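PDB 1HH1: crossover junction endodeoxyribonuclease Hjc from Sulfolobus solfataricus, which cuts four-way DNA (Holliday) junctions with paired nicks in opposing strands during genetic recombination, acting as a magnesium-dependent homodimer. Local coordinates for residues A45-V50 / A133-T138; M56-D61 / L87-K92; E63-V68 / V114-I119; V96-P101 / G121-D126. One frame throughout, in Å; residues are numbered along the deposited sequence.

Contact 1 (A45-V50 / A133-T138)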
loop_
_atom_site.group_PDB
_atom_site.type_symbol
_atom_site.label_atom_id
_atom_site.label_comp_id
_atom_site.label_asym_id
_atom_site.label_seq_id
_atom_site.Cartn_x
_atom_site.Cartn_y
_atom_site.Cartn_z
ATOM N N ALA A 45 -2.212 -1.346 -4.997
ATOM C CA ALA A 45 -2.426 -0.165 -5.856
ATOM C C ALA A 45 -3.370 0.778 -5.098
ATOM O O ALA A 45 -4.400 0.394 -4.550
ATOM C CB ALA A 45 -2.947 -0.617 -7.199
ATOM N N LEU A 46 -2.961 2.046 -5.043
ATOM C CA LEU A 46 -3.682 3.039 -4.276
ATOM C C LEU A 46 -4.059 4.228 -5.140
ATOM O O LEU A 46 -3.202 4.755 -5.835
ATOM C CB LEU A 46 -2.748 3.505 -3.117
ATOM C CG LEU A 46 -1.994 2.444 -2.309
ATOM C CD1 LEU A 46 -0.947 3.085 -1.370
ATOM C CD2 LEU A 46 -2.906 1.585 -1.421
ATOM N N LYS A 47 -5.272 4.747 -4.977
ATOM C CA LYS A 47 -5.649 5.947 -5.702
ATOM C C LYS A 47 -6.664 6.708 -4.893
ATOM O O LYS A 47 -7.729 6.170 -4.535
ATOM C CB LYS A 47 -6.198 5.623 -7.100
ATOM C CG LYS A 47 -6.506 6.887 -7.904
ATOM C CD LYS A 47 -6.662 6.572 -9.409
ATOM C CE LYS A 47 -6.999 7.889 -10.125
ATOM N NZ LYS A 47 -7.164 7.782 -11.589
ATOM N N ASN A 48 -6.246 7.936 -4.537
ATOM C CA ASN A 48 -7.138 8.805 -3.792
ATOM C C ASN A 48 -7.910 8.124 -2.679
ATOM O O ASN A 48 -9.132 8.298 -2.580
ATOM C CB ASN A 48 -8.132 9.479 -4.771
ATOM C CG ASN A 48 -8.605 10.851 -4.301
ATOM O OD1 ASN A 48 -8.500 11.225 -3.140
ATOM N ND2 ASN A 48 -9.147 11.660 -5.212
ATOM N N GLY A 49 -7.204 7.503 -1.737
ATOM C CA GLY A 49 -7.828 6.896 -0.569
ATOM C C GLY A 49 -8.317 5.468 -0.782
ATOM O O GLY A 49 -8.719 4.847 0.209
ATOM N N VAL A 50 -8.365 4.946 -2.013
ATOM C CA VAL A 50 -8.916 3.593 -2.214
ATOM C C VAL A 50 -7.809 2.575 -2.339
ATOM O O VAL A 50 -6.829 2.876 -3.026
ATOM C CB VAL A 50 -9.811 3.556 -3.475
ATOM C CG1 VAL A 50 -10.397 2.158 -3.709
ATOM C CG2 VAL A 50 -10.957 4.559 -3.283
ATOM N N ALA A 133 -15.415 4.793 -8.872
ATOM C CA ALA A 133 -16.738 5.073 -8.276
ATOM C C ALA A 133 -16.616 5.207 -6.760
ATOM O O ALA A 133 -17.331 5.991 -6.130
ATOM C CB ALA A 133 -17.756 3.970 -8.616
ATOM N N LYS A 134 -15.724 4.412 -6.138
ATOM C CA LYS A 134 -15.581 4.555 -4.672
ATOM C C LYS A 134 -15.005 5.943 -4.374
ATOM O O LYS A 134 -15.404 6.581 -3.408
ATOM C CB LYS A 134 -14.655 3.488 -4.077
ATOM C CG LYS A 134 -15.219 2.081 -4.189
ATOM C CD LYS A 134 -14.231 0.970 -3.904
ATOM C CE LYS A 134 -14.967 -0.315 -3.516
ATOM N NZ LYS A 134 -14.000 -1.409 -3.222
ATOM N N ILE A 135 -14.064 6.436 -5.166
ATOM C CA ILE A 135 -13.505 7.787 -4.943
ATOM C C ILE A 135 -14.641 8.812 -4.991
ATOM O O ILE A 135 -14.780 9.698 -4.117
ATOM C CB ILE A 135 -12.430 8.122 -6.001
ATOM C CG1 ILE A 135 -11.153 7.327 -5.763
ATOM C CG2 ILE A 135 -12.123 9.639 -6.033
ATOM C CD1 ILE A 135 -10.195 7.212 -6.947
ATOM N N SER A 136 -15.475 8.734 -6.039
ATOM C CA SER A 136 -16.606 9.625 -6.208
ATOM C C SER A 136 -17.572 9.625 -5.020
ATOM O O SER A 136 -18.066 10.699 -4.651
ATOM C CB SER A 136 -17.480 9.318 -7.440
ATOM O OG SER A 136 -16.755 9.403 -8.643
ATOM N N ARG A 137 -17.875 8.482 -4.425
ATOM C CA ARG A 137 -18.779 8.447 -3.274
ATOM C C ARG A 137 -18.173 9.199 -2.085
ATOM O O ARG A 137 -18.869 9.864 -1.322
ATOM C CB ARG A 137 -19.060 7.031 -2.780
ATOM C CG ARG A 137 -20.144 6.278 -3.520
ATOM C CD ARG A 137 -20.019 4.785 -3.198
ATOM N NE ARG A 137 -19.447 4.050 -4.312
ATOM C CZ ARG A 137 -18.886 2.858 -4.328
ATOM N NH1 ARG A 137 -18.766 2.132 -3.234
ATOM N NH2 ARG A 137 -18.430 2.378 -5.474
ATOM N N THR A 138 -16.876 9.003 -1.886
ATOM C CA THR A 138 -16.134 9.659 -0.818
ATOM C C THR A 138 -16.099 11.161 -1.050
ATOM O O THR A 138 -16.348 11.912 -0.107
ATOM C CB THR A 138 -14.712 9.082 -0.728
ATOM O OG1 THR A 138 -14.786 7.664 -0.505
ATOM C CG2 THR A 138 -13.977 9.728 0.432
HETATM O O HOH W 1 -11.511 7.445 -0.873
#

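Contact 2 (M56-D61 / L87-K92)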
loop_
_atom_site.group_PDB
_atom_site.type_symbol
_atom_site.label_atom_id
_atom_site.label_comp_id
_atom_site.label_asym_id
_atom_site.label_seq_id
_atom_site.Cartn_x
_atom_site.Cartn_y
_atom_site.Cartn_z
ATOM N N MET A 56 -1.599 -12.158 -8.707
ATOM C CA MET A 56 -1.551 -12.606 -10.109
ATOM C C MET A 56 -1.432 -14.104 -10.374
ATOM O O MET A 56 -0.434 -14.669 -9.973
ATOM C CB MET A 56 -0.364 -11.878 -10.783
ATOM C CG MET A 56 -0.674 -10.398 -10.981
ATOM S SD MET A 56 -2.208 -10.118 -11.845
ATOM C CE MET A 56 -1.935 -10.973 -13.398
ATOM N N LYS A 57 -2.359 -14.672 -11.110
ATOM C CA LYS A 57 -2.709 -15.937 -11.658
ATOM C C LYS A 57 -2.002 -17.104 -10.979
ATOM O O LYS A 57 -1.289 -17.889 -11.567
ATOM C CB LYS A 57 -2.634 -16.034 -13.176
ATOM C CG LYS A 57 -1.395 -16.395 -13.957
ATOM C CD LYS A 57 -1.342 -17.880 -14.334
ATOM C CE LYS A 57 0.049 -18.453 -14.050
ATOM N NZ LYS A 57 0.955 -18.140 -15.166
ATOM N N SER A 58 -2.249 -17.182 -9.668
ATOM C CA SER A 58 -1.609 -18.204 -8.843
ATOM C C SER A 58 -1.539 -19.512 -9.604
ATOM O O SER A 58 -0.441 -19.669 -10.207
ATOM C CB SER A 58 -2.276 -18.250 -7.477
ATOM O OG SER A 58 -2.005 -16.961 -6.898
ATOM N N ARG A 59 -2.548 -20.399 -9.601
ATOM C CA ARG A 59 -2.256 -21.521 -10.518
ATOM C C ARG A 59 -3.358 -22.366 -11.052
ATOM O O ARG A 59 -4.422 -22.494 -10.488
ATOM C CB ARG A 59 -0.990 -22.182 -9.988
ATOM C CG ARG A 59 -0.272 -23.039 -11.000
ATOM C CD ARG A 59 1.234 -22.956 -10.853
ATOM N NE ARG A 59 1.849 -22.142 -11.904
ATOM C CZ ARG A 59 3.030 -22.428 -12.448
ATOM N NH1 ARG A 59 3.739 -23.487 -12.067
ATOM N NH2 ARG A 59 3.495 -21.625 -13.403
ATOM N N LYS A 60 -3.028 -23.316 -11.926
ATOM C CA LYS A 60 -3.914 -24.326 -12.507
ATOM C C LYS A 60 -3.762 -25.755 -12.005
ATOM O O LYS A 60 -2.684 -26.362 -11.941
ATOM C CB LYS A 60 -3.637 -24.266 -14.013
ATOM C CG LYS A 60 -4.922 -24.274 -14.815
ATOM C CD LYS A 60 -5.472 -22.865 -14.935
ATOM C CE LYS A 60 -5.289 -22.306 -16.339
ATOM N NZ LYS A 60 -6.538 -22.465 -17.149
ATOM N N ASP A 61 -4.845 -26.286 -11.408
ATOM C CA ASP A 61 -4.808 -27.616 -10.814
ATOM C C ASP A 61 -5.024 -28.701 -11.876
ATOM O O ASP A 61 -5.205 -28.370 -13.056
ATOM C CB ASP A 61 -5.760 -27.745 -9.639
ATOM C CG ASP A 61 -7.227 -27.653 -9.980
ATOM O OD1 ASP A 61 -7.662 -27.704 -11.157
ATOM O OD2 ASP A 61 -8.056 -27.528 -9.053
ATOM N N LEU A 87 -9.579 -7.103 -2.505
ATOM C CA LEU A 87 -8.670 -8.102 -3.059
ATOM C C LEU A 87 -9.209 -8.775 -4.319
ATOM O O LEU A 87 -10.392 -9.070 -4.465
ATOM C CB LEU A 87 -8.437 -9.188 -1.997
ATOM C CG LEU A 87 -7.516 -10.373 -2.345
ATOM C CD1 LEU A 87 -6.097 -9.932 -2.604
ATOM C CD2 LEU A 87 -7.535 -11.387 -1.190
ATOM N N PHE A 88 -8.323 -8.976 -5.292
ATOM C CA PHE A 88 -8.690 -9.536 -6.573
ATOM C C PHE A 88 -7.624 -10.514 -7.026
ATOM O O PHE A 88 -6.435 -10.334 -6.781
ATOM C CB PHE A 88 -8.754 -8.491 -7.736
ATOM C CG PHE A 88 -9.806 -7.456 -7.460
ATOM C CD1 PHE A 88 -9.488 -6.370 -6.645
ATOM C CD2 PHE A 88 -11.079 -7.564 -7.954
ATOM C CE1 PHE A 88 -10.435 -5.429 -6.336
ATOM C CE2 PHE A 88 -12.041 -6.628 -7.650
ATOM C CZ PHE A 88 -11.727 -5.544 -6.836
ATOM N N LEU A 89 -8.109 -11.553 -7.715
ATOM C CA LEU A 89 -7.184 -12.480 -8.371
ATOM C C LEU A 89 -7.030 -12.023 -9.835
ATOM O O LEU A 89 -8.038 -11.946 -10.538
ATOM C CB LEU A 89 -7.797 -13.890 -8.361
ATOM C CG LEU A 89 -6.962 -14.907 -9.157
ATOM C CD1 LEU A 89 -5.659 -15.164 -8.426
ATOM C CD2 LEU A 89 -7.742 -16.195 -9.388
ATOM N N GLY A 90 -5.846 -11.751 -10.361
ATOM C CA GLY A 90 -5.767 -11.385 -11.776
ATOM C C GLY A 90 -5.357 -12.637 -12.568
ATOM O O GLY A 90 -4.494 -13.377 -12.086
ATOM N N VAL A 91 -6.002 -12.905 -13.689
ATOM C CA VAL A 91 -5.633 -14.088 -14.472
ATOM C C VAL A 91 -5.245 -13.650 -15.889
ATOM O O VAL A 91 -6.008 -12.929 -16.535
ATOM C CB VAL A 91 -6.743 -15.135 -14.482
ATOM C CG1 VAL A 91 -7.082 -15.622 -13.063
ATOM C CG2 VAL A 91 -8.052 -14.652 -15.072
ATOM N N LYS A 92 -4.034 -14.006 -16.293
ATOM C CA LYS A 92 -3.551 -13.677 -17.616
ATOM C C LYS A 92 -4.176 -14.658 -18.615
ATOM O O LYS A 92 -4.001 -15.869 -18.458
ATOM C CB LYS A 92 -2.036 -13.753 -17.746
ATOM C CG LYS A 92 -1.510 -14.452 -18.985
ATOM C CD LYS A 92 -0.018 -14.627 -18.963
ATOM C CE LYS A 92 0.550 -15.616 -17.952
ATOM N NZ LYS A 92 2.020 -15.794 -18.164
#

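Contact 3 (E63-V68 / V114-I119)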
loop_
_atom_site.group_PDB
_atom_site.type_symbol
_atom_site.label_atom_id
_atom_site.label_comp_id
_atom_site.label_asym_id
_atom_site.label_seq_id
_atom_site.Cartn_x
_atom_site.Cartn_y
_atom_site.Cartn_z
ATOM N N GLU A 63 -7.700 -30.201 -12.800
ATOM C CA GLU A 63 -8.951 -30.032 -13.491
ATOM C C GLU A 63 -9.055 -28.764 -14.359
ATOM O O GLU A 63 -10.166 -28.263 -14.640
ATOM C CB GLU A 63 -10.069 -29.939 -12.440
ATOM C CG GLU A 63 -9.904 -31.094 -11.438
ATOM C CD GLU A 63 -11.082 -31.100 -10.494
ATOM O OE1 GLU A 63 -12.148 -30.762 -11.037
ATOM O OE2 GLU A 63 -10.969 -31.432 -9.298
ATOM N N GLY A 64 -7.925 -28.121 -14.592
ATOM C CA GLY A 64 -7.871 -26.887 -15.382
ATOM C C GLY A 64 -8.299 -25.623 -14.657
ATOM O O GLY A 64 -8.458 -24.559 -15.276
ATOM N N LYS A 65 -8.534 -25.688 -13.343
ATOM C CA LYS A 65 -8.982 -24.492 -12.633
ATOM C C LYS A 65 -7.805 -23.736 -12.024
ATOM O O LYS A 65 -6.891 -24.330 -11.432
ATOM C CB LYS A 65 -9.981 -24.923 -11.568
ATOM C CG LYS A 65 -11.243 -25.613 -12.046
ATOM C CD LYS A 65 -12.309 -25.573 -10.942
ATOM C CE LYS A 65 -13.403 -26.591 -11.233
ATOM N NZ LYS A 65 -13.249 -27.870 -10.461
ATOM N N ILE A 66 -7.796 -22.429 -12.208
ATOM C CA ILE A 66 -6.881 -21.504 -11.550
ATOM C C ILE A 66 -7.146 -21.595 -10.016
ATOM O O ILE A 66 -8.269 -21.558 -9.583
ATOM C CB ILE A 66 -7.135 -20.028 -11.903
ATOM C CG1 ILE A 66 -6.978 -19.709 -13.392
ATOM C CG2 ILE A 66 -6.190 -19.121 -11.100
ATOM C CD1 ILE A 66 -5.523 -19.608 -13.813
ATOM N N TYR A 67 -6.082 -21.733 -9.232
ATOM C CA TYR A 67 -6.194 -21.813 -7.805
ATOM C C TYR A 67 -5.182 -20.957 -7.054
ATOM O O TYR A 67 -4.095 -20.681 -7.530
ATOM C CB TYR A 67 -6.338 -23.167 -7.216
ATOM C CG TYR A 67 -5.143 -24.051 -7.127
ATOM C CD1 TYR A 67 -4.703 -24.783 -8.224
ATOM C CD2 TYR A 67 -4.477 -24.169 -5.917
ATOM C CE1 TYR A 67 -3.609 -25.617 -8.111
ATOM C CE2 TYR A 67 -3.379 -25.006 -5.805
ATOM C CZ TYR A 67 -2.959 -25.720 -6.902
ATOM O OH TYR A 67 -1.862 -26.528 -6.721
ATOM N N VAL A 68 -5.563 -20.729 -5.808
ATOM C CA VAL A 68 -4.627 -20.093 -4.852
ATOM C C VAL A 68 -4.450 -21.076 -3.713
ATOM O O VAL A 68 -5.455 -21.426 -3.056
ATOM C CB VAL A 68 -5.185 -18.759 -4.326
ATOM C CG1 VAL A 68 -4.234 -18.135 -3.322
ATOM C CG2 VAL A 68 -5.391 -17.780 -5.492
ATOM N N VAL A 114 -10.331 -21.942 -5.474
ATOM C CA VAL A 114 -10.278 -22.123 -6.920
ATOM C C VAL A 114 -11.216 -21.121 -7.597
ATOM O O VAL A 114 -12.196 -20.745 -6.968
ATOM C CB VAL A 114 -10.767 -23.509 -7.427
ATOM C CG1 VAL A 114 -9.795 -24.622 -7.253
ATOM C CG2 VAL A 114 -12.097 -23.847 -6.759
ATOM N N ALA A 115 -10.904 -20.761 -8.836
ATOM C CA ALA A 115 -11.821 -19.862 -9.552
ATOM C C ALA A 115 -12.673 -20.756 -10.437
ATOM O O ALA A 115 -12.035 -21.467 -11.230
ATOM C CB ALA A 115 -11.017 -18.900 -10.439
ATOM N N ASP A 116 -13.979 -20.792 -10.281
ATOM C CA ASP A 116 -14.743 -21.659 -11.209
ATOM C C ASP A 116 -14.699 -20.988 -12.574
ATOM O O ASP A 116 -14.337 -19.806 -12.654
ATOM C CB ASP A 116 -16.156 -21.849 -10.687
ATOM C CG ASP A 116 -16.201 -22.682 -9.421
ATOM O OD1 ASP A 116 -15.392 -23.613 -9.216
ATOM O OD2 ASP A 116 -17.079 -22.419 -8.573
ATOM N N SER A 117 -15.122 -21.632 -13.650
ATOM C CA SER A 117 -15.026 -21.033 -14.983
ATOM C C SER A 117 -15.939 -19.877 -15.315
ATOM O O SER A 117 -15.463 -18.815 -15.740
ATOM C CB SER A 117 -15.242 -22.154 -16.011
ATOM O OG SER A 117 -16.280 -23.003 -15.530
ATOM N N GLU A 118 -17.234 -20.022 -15.097
ATOM C CA GLU A 118 -18.212 -18.967 -15.336
ATOM C C GLU A 118 -17.651 -17.579 -15.055
ATOM O O GLU A 118 -17.610 -16.710 -15.921
ATOM C CB GLU A 118 -19.438 -19.226 -14.452
ATOM N N ILE A 119 -17.166 -17.423 -13.830
ATOM C CA ILE A 119 -16.591 -16.189 -13.328
ATOM C C ILE A 119 -16.175 -15.183 -14.390
ATOM O O ILE A 119 -17.003 -14.292 -14.661
ATOM C CB ILE A 119 -15.505 -16.435 -12.254
ATOM C CG1 ILE A 119 -16.042 -17.219 -11.050
ATOM C CG2 ILE A 119 -14.966 -15.089 -11.777
ATOM C CD1 ILE A 119 -15.129 -17.320 -9.849
HETATM O O HOH W 2 -10.040 -21.178 -13.316
#

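Contact 4 (V96-P101 / G121-D126)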
loop_
_atom_site.group_PDB
_atom_site.type_symbol
_atom_site.label_atom_id
_atom_site.label_comp_id
_atom_site.label_asym_id
_atom_site.label_seq_id
_atom_site.Cartn_x
_atom_site.Cartn_y
_atom_site.Cartn_z
ATOM N N VAL A 96 -6.945 -11.695 -23.016
ATOM C CA VAL A 96 -6.967 -10.452 -22.231
ATOM C C VAL A 96 -6.656 -10.763 -20.769
ATOM O O VAL A 96 -6.336 -11.880 -20.357
ATOM C CB VAL A 96 -8.271 -9.654 -22.384
ATOM C CG1 VAL A 96 -9.403 -10.193 -21.525
ATOM C CG2 VAL A 96 -8.093 -8.163 -22.125
ATOM N N LEU A 97 -6.714 -9.720 -19.962
ATOM C CA LEU A 97 -6.461 -9.788 -18.530
ATOM C C LEU A 97 -7.796 -9.755 -17.808
ATOM O O LEU A 97 -8.639 -8.929 -18.173
ATOM C CB LEU A 97 -5.599 -8.597 -18.148
ATOM C CG LEU A 97 -4.640 -8.630 -16.978
ATOM C CD1 LEU A 97 -4.174 -10.021 -16.601
ATOM C CD2 LEU A 97 -3.430 -7.758 -17.333
ATOM N N LYS A 98 -8.028 -10.657 -16.863
ATOM C CA LYS A 98 -9.271 -10.661 -16.104
ATOM C C LYS A 98 -9.020 -10.546 -14.596
ATOM O O LYS A 98 -8.068 -11.149 -14.083
ATOM C CB LYS A 98 -10.115 -11.907 -16.393
ATOM C CG LYS A 98 -10.906 -11.825 -17.693
ATOM C CD LYS A 98 -11.701 -10.522 -17.737
ATOM C CE LYS A 98 -12.002 -10.066 -19.146
ATOM N NZ LYS A 98 -11.487 -8.688 -19.355
ATOM N N PHE A 99 -9.861 -9.760 -13.897
ATOM C CA PHE A 99 -9.650 -9.626 -12.458
ATOM C C PHE A 99 -10.851 -10.202 -11.724
ATOM O O PHE A 99 -11.992 -9.817 -11.947
ATOM C CB PHE A 99 -9.349 -8.181 -12.012
ATOM C CG PHE A 99 -8.079 -7.677 -12.653
ATOM C CD1 PHE A 99 -6.847 -7.942 -12.088
ATOM C CD2 PHE A 99 -8.134 -6.971 -13.845
ATOM C CE1 PHE A 99 -5.691 -7.522 -12.697
ATOM C CE2 PHE A 99 -6.983 -6.548 -14.474
ATOM C CZ PHE A 99 -5.747 -6.823 -13.911
ATOM N N ILE A 100 -10.613 -11.164 -10.844
ATOM C CA ILE A 100 -11.751 -11.728 -10.094
ATOM C C ILE A 100 -11.760 -11.282 -8.643
ATOM O O ILE A 100 -10.807 -11.546 -7.921
ATOM C CB ILE A 100 -11.667 -13.280 -10.196
ATOM C CG1 ILE A 100 -11.749 -13.714 -11.681
ATOM C CG2 ILE A 100 -12.830 -13.901 -9.442
ATOM C CD1 ILE A 100 -11.052 -15.038 -11.941
ATOM N N PRO A 101 -12.819 -10.666 -8.174
ATOM C CA PRO A 101 -13.000 -10.318 -6.775
ATOM C C PRO A 101 -12.792 -11.583 -5.954
ATOM O O PRO A 101 -13.366 -12.632 -6.269
ATOM C CB PRO A 101 -14.409 -9.738 -6.605
ATOM C CG PRO A 101 -14.884 -9.596 -8.017
ATOM C CD PRO A 101 -14.017 -10.378 -8.975
ATOM N N GLY A 121 -14.262 -12.433 -14.195
ATOM C CA GLY A 121 -13.994 -11.166 -13.589
ATOM C C GLY A 121 -14.148 -9.892 -14.394
ATOM O O GLY A 121 -15.075 -9.652 -15.168
ATOM N N LEU A 122 -13.379 -8.876 -14.040
ATOM C CA LEU A 122 -13.470 -7.566 -14.662
ATOM C C LEU A 122 -12.262 -7.414 -15.568
ATOM O O LEU A 122 -11.226 -7.985 -15.247
ATOM C CB LEU A 122 -13.405 -6.547 -13.528
ATOM C CG LEU A 122 -14.397 -6.748 -12.386
ATOM C CD1 LEU A 122 -13.938 -6.005 -11.141
ATOM C CD2 LEU A 122 -15.801 -6.295 -12.771
ATOM N N ASP A 123 -12.397 -6.623 -16.623
ATOM C CA ASP A 123 -11.171 -6.296 -17.374
ATOM C C ASP A 123 -10.491 -5.165 -16.578
ATOM O O ASP A 123 -11.102 -4.681 -15.632
ATOM C CB ASP A 123 -11.515 -5.933 -18.791
ATOM C CG ASP A 123 -12.420 -4.786 -19.098
ATOM O OD1 ASP A 123 -12.717 -3.961 -18.214
ATOM O OD2 ASP A 123 -12.877 -4.650 -20.278
ATOM N N LEU A 124 -9.347 -4.657 -16.994
ATOM C CA LEU A 124 -8.699 -3.570 -16.270
ATOM C C LEU A 124 -9.533 -2.316 -16.149
ATOM O O LEU A 124 -9.644 -1.714 -15.058
ATOM C CB LEU A 124 -7.332 -3.297 -16.922
ATOM C CG LEU A 124 -6.472 -2.287 -16.133
ATOM C CD1 LEU A 124 -6.091 -2.859 -14.768
ATOM C CD2 LEU A 124 -5.248 -1.933 -16.956
ATOM N N GLU A 125 -10.194 -1.867 -17.215
ATOM C CA GLU A 125 -11.052 -0.691 -17.155
ATOM C C GLU A 125 -12.181 -0.844 -16.162
ATOM O O GLU A 125 -12.416 0.090 -15.393
ATOM C CB GLU A 125 -11.604 -0.308 -18.540
ATOM C CG GLU A 125 -12.529 0.882 -18.558
ATOM C CD GLU A 125 -11.836 2.190 -18.141
ATOM O OE1 GLU A 125 -10.591 2.276 -18.179
ATOM O OE2 GLU A 125 -12.587 3.103 -17.767
ATOM N N ASP A 126 -12.850 -2.000 -16.116
ATOM C CA ASP A 126 -13.894 -2.222 -15.138
ATOM C C ASP A 126 -13.349 -2.113 -13.687
ATOM O O ASP A 126 -14.062 -1.642 -12.809
ATOM C CB ASP A 126 -14.512 -3.615 -15.281
ATOM C CG ASP A 126 -15.318 -3.933 -16.526
ATOM O OD1 ASP A 126 -16.004 -3.041 -17.057
ATOM O OD2 ASP A 126 -15.273 -5.111 -16.981
HETATM O O HOH W 3 -7.975 -5.971 -19.219
#

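Contact 1 (A45-V50 / A133-T138)
K47 meets the helix with the inner part of its side chain, CG 3.8 Å from I135 CD1, crossing it at about a right angle. CG of K47 lies anti to the backbone N (chi1 -176°) and the rest of the chain runs extended, taking NZ to a salt bridge with E132 and a hydrogen bond to the carbonyl of K22. K47 O also faces I135, 3.6 Å from its CD1. Next along, N48 lays its CB against the same methyl, while its amide reaches the other branch, ND2 standing 3.7 Å from I135 CG2. K47 to V50 form a type I' turn, closed by V50 N to K47 O at 2.9 Å, and this hairpin between strands 43-47 and 50-60 of the nuclease sheet is where helix 124-139 rests its last turns. A water donates to N48 O and is weakly linked to OG1 of the poorly ordered T138. Backbone hydrogen bonds tie N48 and G49 to the second subunit, at the dimer contact. V50 turns CG2 to I135 CG1 at 3.7 Å, and its CG1 to K134 CD at 4.0 Å. An alanine in place of I135 would probably open a gap between helix and turn, leaving N48 CB without its apolar partner and V50 CG2 with only K134 CB beside it.

Contact 2 (M56-D61 / L87-K92)
M56 folds its thioether over G90, with SD 3.8 Å from G90 CA and CE 3.7 Å from G90 O. The side chain bends at both chi2 (-53°) and chi3 (-59°), a curl that brings the methyl back over the peptide of the neighbouring strand. G90 makes this possible: a CB there would run into the sulfur. A serine in place of M56 would probably leave the surface of G90 without its apolar cover. The strands run parallel, M56 bridging G90, and K57 N donates to G90 O at 2.7 Å. K57, the predicted transition-state stabiliser, packs its CB 3.8 Å from V91 CA before bending at three torsions, so that its NZ comes 4.0 Å from K92 NZ. Two lysines side by side are consistent with a surface that meets the DNA backbone. L89 CD1 approaches S58 N at 4.2 Å. M56 N donates a hydrogen bond to the carboxylate of D42 (OD2), an inferred magnesium ligand. Helix 10-21 lies over M56 and K92, strand 66-68 flanks S58 and L89, and strand 97-101 continues the sheet beyond strand 86-92.

Contact 3 (E63-V68 / V114-I119)
V114 sets its CG1 methyl against the CB of Y67, 3.8 Å away. In the conformer described, one of two, the tyrosine has chi1 76°, which sets CG between the backbone N and the carbonyl carbon and leads the ring away from V114. V114 places CG1 anti to its own carbonyl carbon (chi1 -77°), and this is the methyl that reaches the tyrosine CB. The two residues form an antiparallel non-hydrogen-bonded pair, joining strand 66-68 to strand 113-114 at one margin of the mixed sheet of this PDDEXK-clan nuclease. Just beyond the pair, A115 N donates to I66 O at 2.9 Å with an N-H...O angle of 162°, and V114 CA brings a CA-H...O contact to the same oxygen at 3.4 Å. The next link passes through water, which accepts from I66 N at 2.8 Å and donates to A115 O at 2.9 Å, so this side of the I66-A115 pair is joined through water instead of directly. I66 lies with CB near A115 CB, but the end of its side chain leads off to L89 and V91. K65 and D116 lie side by side and point the same way. K65 CD comes 4.0 Å from D116 OD1, yet the lysine bends at its last torsion and NZ forms its salt bridge with E63 OE1, a weak bond at 3.1 Å. The carboxylate of D116 has its own mate in R106.

Contact 4 (V96-P101 / G121-D126)
F99 and L124 lie side by side and point the same way, the ring's CE2 standing 3.8 Å from L124 CD1. The methyl approaches the ring obliquely, whereas L124 N lies in the plane of the ring at its edge. The two side chains reach this alignment from different first torsions: F99 has CG anti to its carbonyl carbon (chi1 -62°), and L124 has CG anti to the backbone N (chi1 -173°). I15 and L127 also touch the phenylalanine, which therefore sits between helix 10-21 and the start of helix 124-139. The backbone beneath the ring is held by an antiparallel hydrogen-bonded pair: F99 N donates to L122 O at 2.6 Å, and L122 N returns a bond to F99 O at 2.7 Å. G121 lets the chain come this close, since a CB there would collide with F99 O. Beyond this single bridge the chain turns into helix 124-139, whose first turn is closed by a capping box. D123 is the N-cap: its OD1 accepts from D126 N at 2.9 Å, while D123 N donates to D126 OD2 at 3.3 Å. K98 and D123 cross at a slant; NZ is not securely placed, so no bond to the carboxylate is claimed, but K98 CD packs 3.6 Å from L122 O. On the same side of the strand as K98, I100 points away from the 121-126 segment, though its CG1 lies 3.8 Å from G121 N. A water spans the remaining step, donating to L97 O and accepting from L124 N.

In the fold
All four contacts reach the same mixed sheet. Contacts 2 and 3 are about 9 Å apart between centres and touch where strands 50-60 and 66-68 run together, S58 and K60 packing against Y67 and I66. Contact 4 joins contact 2 across the next strand pair, with L89 N 2.7 Å from I100 O and V91 N 2.7 Å from K98 O. It meets contact 3 through I100, packed on A115 and I119. Contact 1 lies apart, its centre about 24 Å from that of contact 2, but shares helix 124-139 with contact 4. Contact 2 holds the predicted stabiliser K57 and adjoins the inferred magnesium ligands E12, D42 and E55; contact 1 lies away from them, at the dimer side.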